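Local structure of CBS domain-containing protein (Listeria monocytogenes, 6XNU) at residues A38-G43 with L97-V102. The protein binds the second messenger cyclic di-AMP, probably through its pair of CBS domains, and takes part in controlling (p)ppGpp and c-di-AMP levels. Residues are numbered along the deposited sequence; the frame is centred on the assembly and turned at random.
Sequences AHVQLG and LKVEDV
K98 and G43 meet where the start of the second CBS motif closes onto strand 40-41 of the first. Segment 97-102 runs into a short, weakly bonded helical turn, about 99-102, beside the three-stranded sheet of the first motif, which also holds strands 60-64 and 70-75.

K98 bends about its CB-CG bond (chi2 -48°), and its far carbons run alongside the G43 carbonyl. NZ then donates to G43 O at 3.1 Å, tilted somewhat from the carbonyl plane. The backbone of K98 is tied within its own segment: its N donates to D101 OD2 from above the carboxylate plane, and its O accepts from D101 N. These two bonds brace the start of the turn.

V99 supplies the buried apolar part. Its CG1 packs on V40 CG2 at 4.0 Å, with the two branched side chains crossing at a slant. I74 and V63 of the same sheet and A49 of helix 46-56 also touch V99, which therefore joins the turn to the core of this half. Its other methyl, CG2, sits against the backbone, 3.2 Å from Q41 O. A backbone bond between V99 and N44 ties the turn to the residue after G43.

E100 takes the L42-G43 corner. L42 CD2 lies 3.7 Å from E100 CB, so the aliphatic base of the glutamate shares in the packing. With chi1 at 59°, CG is tucked in between backbone N and C of its own residue, and a bend at chi2 turns the carboxylate back toward G43. G43 N donates to E100 OE1 at 2.8 Å. The bond is nearly straight, at 170°, and reaches OE1 on the syn side, a little out of the carboxylate plane.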
loop_
_atom_site.group_PDB
_atom_site.type_symbol
_atom_site.label_atom_id
_atom_site.label_comp_id
_atom_site.label_asym_id
_atom_site.label_seq_id
_atom_site.Cartn_x
_atom_site.Cartn_y
_atom_site.Cartn_z
ATOM N N ALA A 38 2.070 12.605 -4.939
ATOM C CA ALA A 38 3.496 12.783 -5.166
ATOM C C ALA A 38 3.936 11.971 -6.377
ATOM O O ALA A 38 3.338 10.943 -6.717
ATOM C CB ALA A 38 4.294 12.367 -3.935
ATOM N N HIS A 39 4.972 12.465 -7.056
ATOM C CA HIS A 39 5.541 11.755 -8.192
ATOM C C HIS A 39 7.049 11.945 -8.198
ATOM O O HIS A 39 7.594 12.799 -7.495
ATOM C CB HIS A 39 4.941 12.228 -9.532
ATOM C CG HIS A 39 5.326 13.624 -9.923
ATOM N ND1 HIS A 39 4.508 14.711 -9.701
ATOM C CD2 HIS A 39 6.431 14.106 -10.541
ATOM C CE1 HIS A 39 5.095 15.804 -10.162
ATOM N NE2 HIS A 39 6.264 15.465 -10.677
ATOM N N VAL A 40 7.721 11.130 -9.006
ATOM C CA VAL A 40 9.118 11.350 -9.343
ATOM C C VAL A 40 9.209 11.514 -10.857
ATOM O O VAL A 40 8.243 11.282 -11.591
ATOM C CB VAL A 40 10.029 10.210 -8.849
ATOM C CG1 VAL A 40 10.133 10.253 -7.338
ATOM C CG2 VAL A 40 9.483 8.871 -9.301
ATOM N N GLN A 41 10.386 11.928 -11.319
ATOM C CA GLN A 41 10.630 12.208 -12.727
ATOM C C GLN A 41 11.665 11.239 -13.282
ATOM O O GLN A 41 12.574 10.812 -12.564
ATOM C CB GLN A 41 11.145 13.644 -12.933
ATOM C CG GLN A 41 10.248 14.745 -12.402
ATOM C CD GLN A 41 10.998 16.055 -12.252
ATOM O OE1 GLN A 41 10.416 17.137 -12.335
ATOM N NE2 GLN A 41 12.307 15.963 -12.034
ATOM N N LEU A 42 11.537 10.904 -14.572
ATOM C CA LEU A 42 12.610 10.171 -15.238
ATOM C C LEU A 42 13.944 10.855 -14.972
ATOM O O LEU A 42 14.052 12.086 -15.021
ATOM C CB LEU A 42 12.369 10.088 -16.748
ATOM C CG LEU A 42 11.116 9.372 -17.234
ATOM C CD1 LEU A 42 10.920 9.582 -18.735
ATOM C CD2 LEU A 42 11.170 7.887 -16.903
ATOM N N GLY A 43 14.961 10.056 -14.683
ATOM C CA GLY A 43 16.272 10.582 -14.379
ATOM C C GLY A 43 16.528 10.855 -12.912
ATOM O O GLY A 43 17.693 11.005 -12.521
ATOM N N LEU A 97 21.493 4.546 -9.385
ATOM C CA LEU A 97 20.423 3.991 -10.194
ATOM C C LEU A 97 19.328 5.036 -10.383
ATOM O O LEU A 97 19.133 5.908 -9.532
ATOM C CB LEU A 97 19.847 2.734 -9.538
ATOM C CG LEU A 97 20.794 1.536 -9.431
ATOM C CD1 LEU A 97 20.549 0.766 -8.140
ATOM C CD2 LEU A 97 20.605 0.637 -10.642
ATOM N N LYS A 98 18.642 4.953 -11.521
ATOM C CA LYS A 98 17.583 5.881 -11.903
ATOM C C LYS A 98 16.222 5.219 -11.738
ATOM O O LYS A 98 16.097 3.996 -11.829
ATOM C CB LYS A 98 17.733 6.335 -13.356
ATOM C CG LYS A 98 19.082 6.941 -13.710
ATOM C CD LYS A 98 19.480 7.973 -12.688
ATOM C CE LYS A 98 20.401 9.016 -13.292
ATOM N NZ LYS A 98 20.662 10.077 -12.285
ATOM N N VAL A 99 15.191 6.044 -11.533
ATOM C CA VAL A 99 13.854 5.489 -11.308
ATOM C C VAL A 99 13.409 4.645 -12.496
ATOM O O VAL A 99 12.751 3.608 -12.328
ATOM C CB VAL A 99 12.839 6.609 -11.001
ATOM C CG1 VAL A 99 13.103 7.206 -9.624
ATOM C CG2 VAL A 99 12.853 7.684 -12.093
ATOM N N GLU A 100 13.742 5.071 -13.716
ATOM C CA GLU A 100 13.269 4.318 -14.872
ATOM C C GLU A 100 13.918 2.942 -14.954
ATOM O O GLU A 100 13.391 2.062 -15.649
ATOM C CB GLU A 100 13.519 5.110 -16.155
ATOM C CG GLU A 100 14.982 5.434 -16.387
ATOM C CD GLU A 100 15.374 6.812 -15.882
ATOM O OE1 GLU A 100 14.763 7.317 -14.914
ATOM O OE2 GLU A 100 16.313 7.398 -16.457
ATOM N N ASP A 101 15.028 2.742 -14.237
ATOM C CA ASP A 101 15.712 1.450 -14.209
ATOM C C ASP A 101 14.908 0.392 -13.468
ATOM O O ASP A 101 15.033 -0.800 -13.771
ATOM C CB ASP A 101 17.093 1.577 -13.551
ATOM C CG ASP A 101 18.066 2.456 -14.340
ATOM O OD1 ASP A 101 17.904 2.590 -15.575
ATOM O OD2 ASP A 101 19.006 2.999 -13.708
ATOM N N VAL A 102 14.091 0.790 -12.490
ATOM C CA VAL A 102 13.394 -0.166 -11.641
ATOM C C VAL A 102 11.880 -0.031 -11.694
ATOM O O VAL A 102 11.180 -0.932 -11.214
ATOM C CB VAL A 102 13.870 -0.077 -10.173
ATOM C CG1 VAL A 102 15.386 -0.016 -10.108
ATOM C CG2 VAL A 102 13.255 1.120 -9.475
#